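Local coordinates for mutual gliding-motility protein MglA (Myxococcus xanthus DK 1622, PDB 6H17) that binds and hydrolyses GTP as an intracellular switch that coordinates social and adventurous gliding motility and sets the direction and speed of movement, at residues 14-19 with 94-99; 27-32 with 74-79; 99-104 with 134-139. One frame throughout, in Å; residues are numbered along the deposited sequence.

From the N terminus, strand 10-18 runs through the middle of the sheet and leads through the GTP-binding loop into helix 25-35. Interaction 2 closes first, where this helix packs on strand 71-78 after the chain has passed through strands 45-49 and 52-62. Interaction 1 closes later, when strand 98-104 pairs with strand 10-18, so the loop of interaction 2 lies wholly within that of interaction 1. Interaction 3 follows in series: the chain leaves strand 98-104, which serves both 1 and 3 and lends Val99 to each, passes through helix 110-125 and returns as strand 136-141. Asn28 and Gln139, joined by a hydrogen bond, link interactions 2 and 3.

Interaction 1. Residues 14-19 with 94-99; sequences KIVYYG and KGVDGV
Strand 14-18 and the start of strand 98-104 run parallel, Ile15 beside Gly98 and Val16 beside Val99, with Val16 N bonded to Gly98 O at 3.0 Å. Where the pairing begins, Lys14 O accepts two backbone amides, Asp97 N at 2.8 Å and Gly98 N at 3.2 Å. Asp97 returns the grip with its side chain: OD2 takes Lys14 N at 2.8 Å through its anti lone pair, while OD1 is held by Ser2 N. Lys14, its CG anti to the backbone N (chi1 -180°) and the chain extended beyond, lies along the 94-96 turn and brings NZ to Lys94 O at 2.7 Å, in the carbonyl plane. Ile92 O is a second acceptor for this ammonium group, which also makes a cation-pi contact with Tyr77. Val16 and Val96 meet roughly perpendicular to one another, their CG2 methyls 3.7 Å apart, on the side covered by helices 86-93 and 110-125. On the other face the CD1 end of Ile15 comes over Gly98, 3.9 Å from its CA. These parallel neighbours belong to the central sheet of the Ras-like GTPase fold, where strand 10-18 leads into the P-loop at Gly19.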
loop_
_atom_site.group_PDB
_atom_site.type_symbol
_atom_site.label_atom_id
_atom_site.label_comp_id
_atom_site.label_asym_id
_atom_site.label_seq_id
_atom_site.Cartn_x
_atom_site.Cartn_y
_atom_site.Cartn_z
ATOM N N LYS A 14 4.044 -8.819 3.647
ATOM C CA LYS A 14 3.665 -8.202 2.381
ATOM C C LYS A 14 2.753 -7.015 2.616
ATOM O O LYS A 14 1.718 -7.133 3.283
ATOM C CB LYS A 14 2.948 -9.246 1.539
ATOM C CG LYS A 14 2.491 -8.780 0.190
ATOM C CD LYS A 14 1.954 -9.963 -0.602
ATOM C CE LYS A 14 1.820 -9.644 -2.059
ATOM N NZ LYS A 14 1.374 -10.829 -2.845
ATOM N N ILE A 15 3.134 -5.869 2.057
ATOM C CA ILE A 15 2.322 -4.654 2.078
ATOM C C ILE A 15 1.924 -4.337 0.646
ATOM O O ILE A 15 2.794 -4.293 -0.234
ATOM C CB ILE A 15 3.103 -3.455 2.645
ATOM C CG1 ILE A 15 3.630 -3.728 4.048
ATOM C CG2 ILE A 15 2.249 -2.176 2.576
ATOM C CD1 ILE A 15 2.634 -4.119 4.995
ATOM N N VAL A 16 0.631 -4.112 0.403
ATOM C CA VAL A 16 0.145 -3.749 -0.928
ATOM C C VAL A 16 -0.378 -2.313 -0.902
ATOM O O VAL A 16 -1.243 -1.972 -0.083
ATOM C CB VAL A 16 -0.936 -4.725 -1.433
ATOM C CG1 VAL A 16 -1.498 -4.244 -2.770
ATOM C CG2 VAL A 16 -0.347 -6.120 -1.561
ATOM N N TYR A 17 0.133 -1.489 -1.821
ATOM C CA TYR A 17 -0.383 -0.152 -2.105
ATOM C C TYR A 17 -1.443 -0.278 -3.190
ATOM O O TYR A 17 -1.165 -0.777 -4.296
ATOM C CB TYR A 17 0.774 0.751 -2.541
ATOM C CG TYR A 17 1.611 1.283 -1.394
ATOM C CD1 TYR A 17 1.607 2.617 -1.065
ATOM C CD2 TYR A 17 2.414 0.435 -0.633
ATOM C CE1 TYR A 17 2.361 3.112 -0.021
ATOM C CE2 TYR A 17 3.172 0.927 0.405
ATOM C CZ TYR A 17 3.133 2.261 0.711
ATOM O OH TYR A 17 3.892 2.705 1.774
ATOM N N TYR A 18 -2.640 0.194 -2.877
ATOM C CA TYR A 18 -3.820 0.048 -3.716
ATOM C C TYR A 18 -4.376 1.428 -4.012
ATOM O O TYR A 18 -4.039 2.397 -3.330
ATOM C CB TYR A 18 -4.876 -0.763 -2.951
ATOM C CG TYR A 18 -5.758 -1.694 -3.743
ATOM C CD1 TYR A 18 -5.352 -2.976 -4.032
ATOM C CD2 TYR A 18 -7.015 -1.304 -4.149
ATOM C CE1 TYR A 18 -6.157 -3.839 -4.715
ATOM C CE2 TYR A 18 -7.848 -2.161 -4.850
ATOM C CZ TYR A 18 -7.401 -3.440 -5.129
ATOM O OH TYR A 18 -8.191 -4.361 -5.788
ATOM N N GLY A 19 -5.242 1.533 -5.018
ATOM C CA GLY A 19 -5.865 2.793 -5.354
ATOM C C GLY A 19 -6.060 2.920 -6.847
ATOM O O GLY A 19 -5.557 2.116 -7.624
ATOM N N LYS A 94 -2.819 -11.583 -3.035
ATOM C CA LYS A 94 -2.694 -12.855 -2.326
ATOM C C LYS A 94 -1.632 -12.745 -1.242
ATOM O O LYS A 94 -0.532 -12.256 -1.491
ATOM C CB LYS A 94 -2.317 -13.963 -3.307
ATOM C CG LYS A 94 -3.456 -14.368 -4.219
ATOM C CD LYS A 94 -3.039 -15.464 -5.183
ATOM C CE LYS A 94 -4.204 -15.877 -6.068
ATOM N NZ LYS A 94 -3.851 -16.986 -6.999
ATOM N N GLY A 95 -1.965 -13.202 -0.034
ATOM C CA GLY A 95 -1.005 -13.210 1.053
ATOM C C GLY A 95 -0.721 -11.866 1.682
ATOM O O GLY A 95 0.238 -11.748 2.448
ATOM N N VAL A 96 -1.511 -10.836 1.384
ATOM C CA VAL A 96 -1.216 -9.508 1.916
ATOM C C VAL A 96 -1.330 -9.501 3.435
ATOM O O VAL A 96 -2.232 -10.120 4.018
ATOM C CB VAL A 96 -2.139 -8.463 1.263
ATOM C CG1 VAL A 96 -3.614 -8.749 1.592
ATOM C CG2 VAL A 96 -1.751 -7.054 1.713
ATOM N N ASP A 97 -0.419 -8.773 4.080
ATOM C CA ASP A 97 -0.450 -8.552 5.525
ATOM C C ASP A 97 -0.906 -7.160 5.915
ATOM O O ASP A 97 -1.434 -6.986 7.019
ATOM C CB ASP A 97 0.930 -8.815 6.129
ATOM C CG ASP A 97 1.374 -10.228 5.900
ATOM O OD1 ASP A 97 0.635 -11.149 6.312
ATOM O OD2 ASP A 97 2.412 -10.443 5.255
ATOM N N GLY A 98 -0.695 -6.168 5.072
ATOM C CA GLY A 98 -1.208 -4.833 5.342
ATOM C C GLY A 98 -1.431 -4.106 4.040
ATOM O O GLY A 98 -0.763 -4.388 3.038
ATOM N N VAL A 99 -2.362 -3.158 4.057
ATOM C CA VAL A 99 -2.721 -2.403 2.862
ATOM C C VAL A 99 -2.621 -0.910 3.122
ATOM O O VAL A 99 -3.002 -0.414 4.190
ATOM C CB VAL A 99 -4.143 -2.753 2.387
ATOM C CG1 VAL A 99 -4.589 -1.841 1.259
ATOM C CG2 VAL A 99 -4.220 -4.197 1.941
#

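Interaction 2. Residues 27-32 with 74-79; sequences TNLQYI and FHLYTV. With GSP (5'-guanosine-diphosphate-monothiophosphate), chain C.
Leu29 and Thr78 pass one another head to tail, so that both methyls of the leucine lie against one methyl of the threonine: CD1 is 3.8 Å and CD2 3.9 Å from Thr78 CG2. The two ends of Thr78 have separate tasks, because chi1 of 69° tucks OG1 in over its own backbone, where it bonds Asp58 OD2, and turns CG2 to the helix. Leu29 CD2 also rests on Leu76 CB at 4.0 Å. One turn further along the helix, the tips of Ile32 and Leu76 meet, CD1 to CD2 at 4.0 Å. The side-chain contact across the two segments is thus made by hydrocarbon groups; the axes of the short helix and strand segments approach to 9.4 Å, their N-to-C directions 145° apart, and Leu62 and Tyr17 add to the same buried layer. At the start of the segment Thr27 instead serves the nucleotide: N at 2.9 Å and OG1 at 2.7 Å both donate to O1A of GTPγS, a two-bond hold on the alpha-phosphate. Thr78 lies near the magnesium ion. Packing of this kind, the helix after the P-loop laid on the strand that leads into the switch II region, is characteristic of small GTPases.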
loop_
_atom_site.group_PDB
_atom_site.type_symbol
_atom_site.label_atom_id
_atom_site.label_comp_id
_atom_site.label_asym_id
_atom_site.label_seq_id
_atom_site.Cartn_x
_atom_site.Cartn_y
_atom_site.Cartn_z
ATOM N N THR A 27 4.738 6.196 -7.237
ATOM C CA THR A 27 5.502 7.346 -6.749
ATOM C C THR A 27 5.849 7.182 -5.276
ATOM O O THR A 27 6.959 7.535 -4.854
ATOM C CB THR A 27 4.679 8.614 -6.956
ATOM O OG1 THR A 27 4.409 8.802 -8.346
ATOM C CG2 THR A 27 5.431 9.857 -6.480
ATOM N N ASN A 28 4.927 6.640 -4.474
ATOM C CA ASN A 28 5.242 6.359 -3.078
ATOM C C ASN A 28 6.478 5.469 -2.971
ATOM O O ASN A 28 7.407 5.754 -2.207
ATOM C CB ASN A 28 4.059 5.674 -2.372
ATOM C CG ASN A 28 3.132 6.643 -1.644
ATOM O OD1 ASN A 28 3.292 6.866 -0.446
ATOM N ND2 ASN A 28 2.136 7.160 -2.334
ATOM N N LEU A 29 6.480 4.338 -3.687
ATOM C CA LEU A 29 7.620 3.417 -3.597
ATOM C C LEU A 29 8.906 4.036 -4.133
ATOM O O LEU A 29 9.992 3.755 -3.615
ATOM C CB LEU A 29 7.315 2.092 -4.286
ATOM C CG LEU A 29 6.672 1.034 -3.386
ATOM C CD1 LEU A 29 5.315 1.442 -2.871
ATOM C CD2 LEU A 29 6.606 -0.316 -4.096
ATOM N N GLN A 30 8.812 4.866 -5.171
ATOM C CA GLN A 30 10.007 5.531 -5.697
ATOM C C GLN A 30 10.617 6.448 -4.648
ATOM O O GLN A 30 11.844 6.483 -4.474
ATOM C CB GLN A 30 9.661 6.306 -6.975
ATOM C CG GLN A 30 9.349 5.387 -8.139
ATOM C CD GLN A 30 8.742 6.040 -9.384
ATOM O OE1 GLN A 30 8.046 7.064 -9.331
ATOM N NE2 GLN A 30 8.983 5.400 -10.527
ATOM N N TYR A 31 9.787 7.217 -3.933
ATOM C CA TYR A 31 10.306 8.098 -2.896
ATOM C C TYR A 31 10.916 7.278 -1.766
ATOM O O TYR A 31 12.016 7.578 -1.283
ATOM C CB TYR A 31 9.192 9.004 -2.349
ATOM C CG TYR A 31 9.753 10.038 -1.402
ATOM C CD1 TYR A 31 10.258 11.229 -1.890
ATOM C CD2 TYR A 31 9.864 9.783 -0.038
ATOM C CE1 TYR A 31 10.848 12.146 -1.049
ATOM C CE2 TYR A 31 10.424 10.720 0.813
ATOM C CZ TYR A 31 10.920 11.885 0.297
ATOM O OH TYR A 31 11.510 12.828 1.116
ATOM N N ILE A 32 10.213 6.228 -1.325
ATOM C CA ILE A 32 10.739 5.349 -0.277
ATOM C C ILE A 32 12.104 4.803 -0.687
ATOM O O ILE A 32 13.075 4.833 0.087
ATOM C CB ILE A 32 9.743 4.223 0.038
ATOM C CG1 ILE A 32 8.472 4.801 0.662
ATOM C CG2 ILE A 32 10.371 3.215 0.988
ATOM C CD1 ILE A 32 7.288 3.838 0.648
ATOM N N PHE A 74 9.962 -6.590 4.981
ATOM C CA PHE A 74 8.721 -6.143 4.368
ATOM C C PHE A 74 8.900 -6.067 2.862
ATOM O O PHE A 74 9.887 -5.498 2.375
ATOM C CB PHE A 74 8.331 -4.776 4.921
ATOM C CG PHE A 74 7.770 -4.826 6.308
ATOM C CD1 PHE A 74 6.405 -4.740 6.521
ATOM C CD2 PHE A 74 8.607 -4.988 7.400
ATOM C CE1 PHE A 74 5.885 -4.806 7.795
ATOM C CE2 PHE A 74 8.075 -5.046 8.680
ATOM C CZ PHE A 74 6.725 -4.953 8.868
ATOM N N HIS A 75 7.946 -6.625 2.128
ATOM C CA HIS A 75 7.931 -6.591 0.668
ATOM C C HIS A 75 6.763 -5.715 0.256
ATOM O O HIS A 75 5.607 -6.079 0.470
ATOM C CB HIS A 75 7.815 -7.997 0.105
ATOM C CG HIS A 75 9.003 -8.851 0.427
ATOM N ND1 HIS A 75 8.991 -10.220 0.304
ATOM C CD2 HIS A 75 10.247 -8.520 0.850
ATOM C CE1 HIS A 75 10.174 -10.701 0.653
ATOM N NE2 HIS A 75 10.957 -9.695 0.981
ATOM N N LEU A 76 7.077 -4.552 -0.281
ATOM C CA LEU A 76 6.073 -3.609 -0.745
ATOM C C LEU A 76 5.763 -3.860 -2.208
ATOM O O LEU A 76 6.676 -4.026 -3.032
ATOM C CB LEU A 76 6.573 -2.179 -0.611
ATOM C CG LEU A 76 6.540 -1.555 0.783
ATOM C CD1 LEU A 76 7.107 -2.409 1.863
ATOM C CD2 LEU A 76 7.219 -0.164 0.755
ATOM N N TYR A 77 4.462 -3.882 -2.530
ATOM C CA TYR A 77 3.966 -4.037 -3.885
ATOM C C TYR A 77 3.011 -2.900 -4.202
ATOM O O TYR A 77 2.301 -2.415 -3.317
ATOM C CB TYR A 77 3.158 -5.336 -4.041
ATOM C CG TYR A 77 3.963 -6.627 -4.015
ATOM C CD1 TYR A 77 4.232 -7.292 -5.194
ATOM C CD2 TYR A 77 4.439 -7.173 -2.832
ATOM C CE1 TYR A 77 4.946 -8.477 -5.200
ATOM C CE2 TYR A 77 5.173 -8.377 -2.833
ATOM C CZ TYR A 77 5.403 -8.994 -4.026
ATOM O OH TYR A 77 6.135 -10.167 -4.064
ATOM N N THR A 78 2.980 -2.498 -5.458
ATOM C CA THR A 78 1.836 -1.748 -5.969
ATOM C C THR A 78 1.029 -2.648 -6.887
ATOM O O THR A 78 1.416 -3.785 -7.173
ATOM C CB THR A 78 2.268 -0.489 -6.724
ATOM O OG1 THR A 78 2.922 -0.857 -7.944
ATOM C CG2 THR A 78 3.167 0.379 -5.879
ATOM N N VAL A 79 -0.116 -2.132 -7.327
ATOM C CA VAL A 79 -0.973 -2.831 -8.275
ATOM C C VAL A 79 -1.243 -1.904 -9.447
ATOM O O VAL A 79 -1.073 -0.678 -9.331
ATOM C CB VAL A 79 -2.316 -3.262 -7.639
ATOM C CG1 VAL A 79 -2.084 -4.091 -6.383
ATOM C CG2 VAL A 79 -3.205 -2.069 -7.345
HETATM P PG GSP C . -1.051 3.003 -11.959
HETATM O O3B GSP C . -0.707 4.460 -11.251
HETATM S S1G GSP C . -1.825 3.414 -13.617
HETATM O O2G GSP C . 0.291 2.245 -12.011
HETATM O O3G GSP C . -2.004 2.300 -10.987
HETATM P PB GSP C . 0.094 4.841 -9.939
HETATM O O1B GSP C . -0.825 4.914 -8.777
HETATM O O2B GSP C . 1.284 3.973 -9.778
HETATM P PA GSP C . 1.981 6.999 -10.342
HETATM O O1A GSP C . 2.625 6.895 -9.042
HETATM O O2A GSP C . 2.705 6.501 -11.515
HETATM O O3A GSP C . 0.529 6.351 -10.296
HETATM O "O5'" GSP C . 1.584 8.536 -10.514
HETATM C "C5'" GSP C . 0.872 8.968 -11.662
HETATM C "C4'" GSP C . 1.171 10.435 -11.949
HETATM O "O4'" GSP C . 0.730 11.242 -10.840
HETATM C "C3'" GSP C . 2.647 10.693 -12.108
HETATM O "O3'" GSP C . 2.852 11.656 -13.129
HETATM C "C2'" GSP C . 3.105 11.268 -10.769
HETATM O "O2'" GSP C . 4.217 12.113 -10.822
HETATM C "C1'" GSP C . 1.823 12.007 -10.358
HETATM N N9 GSP C . 1.679 12.205 -8.922
HETATM C C8 GSP C . 1.770 11.235 -7.972
HETATM N N7 GSP C . 1.586 11.778 -6.751
HETATM C C5 GSP C . 1.374 13.119 -6.940
HETATM C C6 GSP C . 1.146 14.173 -6.057
HETATM O O6 GSP C . 1.069 14.070 -4.809
HETATM N N1 GSP C . 0.998 15.401 -6.620
HETATM C C2 GSP C . 1.046 15.613 -7.975
HETATM N N2 GSP C . 0.875 16.838 -8.438
HETATM N N3 GSP C . 1.273 14.606 -8.850
HETATM C C4 GSP C . 1.436 13.390 -8.299
#

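Interaction 3. Residues 99-104 with 134-139; sequences VVFVAD and IPYVIQ
Tyr136 lies edge-on beside the neighbouring strand, so that the rim of its ring, not its face, meets the backbone and side chain of 99-101. CD1 approaches Val99 O at 3.6 Å and CE1 approaches Phe101 CB at 3.7 Å, both partners lying near the ring plane. With CG anti to the backbone N (chi1 168°), the ring is brought back toward the paired strand, although its CB points to the face of the sheet that also carries Phe101 and Ile138. The latter two run alongside in the same sense, and Phe101 CD1 meets Ile138 CD1 at 3.9 Å. Ser116 and Leu117 of helix 110-125 cover Phe101 on this face, and Leu117 reaches Tyr136 as well.

On the opposite face, Val102 and Gln139 are likewise laid flank to flank, CG1 of the valine 3.5 Å from OE1 of the glutamine. The buried amide of Gln139 is satisfied at both ends, OE1 by Asn28 ND2 and NE2 by Thr179 OG1, which should fix its rotation and ties this strand to helices 25-35 and 176-193. Underneath, the backbones form a regular parallel ladder of five bonds from Val99 N to Ala103 N. Among them Gln139 N meets Phe101 O at 2.8 Å with an N-H...O angle of 171°. The short strand segments are inclined at 17°, and the bridges pair Val99 with Tyr136, Val100 with Val137, Phe101 with Ile138 and Val102 with Gln139. Two adjacent parallel strands joined through helix 110-125 make up a beta-alpha-beta unit of the Ras-like P-loop GTPase fold, and strand 136-141 runs on to Asn141, which binds the nucleotide.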
loop_
_atom_site.group_PDB
_atom_site.type_symbol
_atom_site.label_atom_id
_atom_site.label_comp_id
_atom_site.label_asym_id
_atom_site.label_seq_id
_atom_site.Cartn_x
_atom_site.Cartn_y
_atom_site.Cartn_z
ATOM N N VAL A 99 -2.362 -3.158 4.057
ATOM C CA VAL A 99 -2.721 -2.403 2.862
ATOM C C VAL A 99 -2.621 -0.910 3.122
ATOM O O VAL A 99 -3.002 -0.414 4.190
ATOM C CB VAL A 99 -4.143 -2.753 2.387
ATOM C CG1 VAL A 99 -4.589 -1.841 1.259
ATOM C CG2 VAL A 99 -4.220 -4.197 1.941
ATOM N N VAL A 100 -2.110 -0.186 2.133
ATOM C CA VAL A 100 -2.182 1.270 2.080
ATOM C C VAL A 100 -3.087 1.593 0.910
ATOM O O VAL A 100 -2.781 1.210 -0.232
ATOM C CB VAL A 100 -0.807 1.914 1.865
ATOM C CG1 VAL A 100 -0.965 3.415 1.692
ATOM C CG2 VAL A 100 0.139 1.593 3.011
ATOM N N PHE A 101 -4.193 2.289 1.166
ATOM C CA PHE A 101 -5.030 2.791 0.084
ATOM C C PHE A 101 -4.596 4.213 -0.229
ATOM O O PHE A 101 -4.694 5.092 0.633
ATOM C CB PHE A 101 -6.512 2.758 0.431
ATOM C CG PHE A 101 -7.380 3.154 -0.726
ATOM C CD1 PHE A 101 -7.779 4.475 -0.929
ATOM C CD2 PHE A 101 -7.761 2.201 -1.651
ATOM C CE1 PHE A 101 -8.568 4.819 -2.016
ATOM C CE2 PHE A 101 -8.537 2.539 -2.746
ATOM C CZ PHE A 101 -8.959 3.825 -2.912
ATOM N N VAL A 102 -4.140 4.453 -1.449
ATOM C CA VAL A 102 -3.695 5.760 -1.899
ATOM C C VAL A 102 -4.845 6.387 -2.671
ATOM O O VAL A 102 -5.186 5.941 -3.771
ATOM C CB VAL A 102 -2.432 5.668 -2.759
ATOM C CG1 VAL A 102 -1.993 7.050 -3.217
ATOM C CG2 VAL A 102 -1.299 4.960 -2.010
ATOM N N ALA A 103 -5.467 7.413 -2.101
ATOM C CA ALA A 103 -6.548 8.127 -2.765
ATOM C C ALA A 103 -5.993 9.342 -3.490
ATOM O O ALA A 103 -5.109 10.045 -2.982
ATOM C CB ALA A 103 -7.574 8.564 -1.730
ATOM N N ASP A 104 -6.495 9.580 -4.689
ATOM C CA ASP A 104 -6.159 10.789 -5.435
ATOM C C ASP A 104 -7.082 11.908 -4.969
ATOM O O ASP A 104 -8.294 11.833 -5.168
ATOM C CB ASP A 104 -6.336 10.516 -6.928
ATOM C CG ASP A 104 -5.819 11.649 -7.804
ATOM O OD1 ASP A 104 -5.980 12.832 -7.419
ATOM O OD2 ASP A 104 -5.237 11.362 -8.879
ATOM N N ILE A 134 -7.861 -6.158 8.736
ATOM C CA ILE A 134 -6.464 -6.192 8.310
ATOM C C ILE A 134 -5.779 -4.871 8.650
ATOM O O ILE A 134 -6.424 -3.811 8.651
ATOM C CB ILE A 134 -6.399 -6.520 6.805
ATOM C CG1 ILE A 134 -5.005 -6.967 6.368
ATOM C CG2 ILE A 134 -6.831 -5.336 5.988
ATOM C CD1 ILE A 134 -4.940 -7.373 4.896
ATOM N N PRO A 135 -4.482 -4.879 8.952
ATOM C CA PRO A 135 -3.732 -3.615 9.020
ATOM C C PRO A 135 -3.949 -2.785 7.765
ATOM O O PRO A 135 -3.745 -3.264 6.642
ATOM C CB PRO A 135 -2.285 -4.089 9.144
ATOM C CG PRO A 135 -2.432 -5.375 9.933
ATOM C CD PRO A 135 -3.638 -6.030 9.344
ATOM N N TYR A 136 -4.367 -1.530 7.953
ATOM C CA TYR A 136 -4.878 -0.721 6.850
ATOM C C TYR A 136 -4.734 0.750 7.190
ATOM O O TYR A 136 -5.169 1.197 8.252
ATOM C CB TYR A 136 -6.348 -1.094 6.598
ATOM C CG TYR A 136 -7.098 -0.158 5.683
ATOM C CD1 TYR A 136 -6.527 0.296 4.518
ATOM C CD2 TYR A 136 -8.385 0.268 5.990
ATOM C CE1 TYR A 136 -7.188 1.172 3.681
ATOM C CE2 TYR A 136 -9.072 1.141 5.148
ATOM C CZ TYR A 136 -8.452 1.585 3.998
ATOM O OH TYR A 136 -9.075 2.457 3.125
ATOM N N VAL A 137 -4.122 1.497 6.282
ATOM C CA VAL A 137 -3.918 2.938 6.407
ATOM C C VAL A 137 -4.350 3.572 5.104
ATOM O O VAL A 137 -4.158 2.992 4.028
ATOM C CB VAL A 137 -2.443 3.260 6.704
ATOM C CG1 VAL A 137 -2.167 4.762 6.697
ATOM C CG2 VAL A 137 -2.018 2.615 8.035
ATOM N N ILE A 138 -4.933 4.753 5.186
ATOM C CA ILE A 138 -5.352 5.502 4.003
ATOM C C ILE A 138 -4.505 6.760 3.852
ATOM O O ILE A 138 -4.207 7.457 4.835
ATOM C CB ILE A 138 -6.864 5.820 4.013
ATOM C CG1 ILE A 138 -7.282 6.384 2.639
ATOM C CG2 ILE A 138 -7.250 6.750 5.132
ATOM C CD1 ILE A 138 -8.794 6.244 2.362
ATOM N N GLN A 139 -4.127 7.050 2.617
ATOM C CA GLN A 139 -3.344 8.223 2.267
ATOM C C GLN A 139 -4.140 9.110 1.330
ATOM O O GLN A 139 -4.637 8.642 0.299
ATOM C CB GLN A 139 -2.052 7.782 1.588
ATOM C CG GLN A 139 -1.118 8.933 1.261
ATOM C CD GLN A 139 0.086 8.494 0.480
ATOM O OE1 GLN A 139 0.087 8.525 -0.749
ATOM N NE2 GLN A 139 1.136 8.074 1.193
#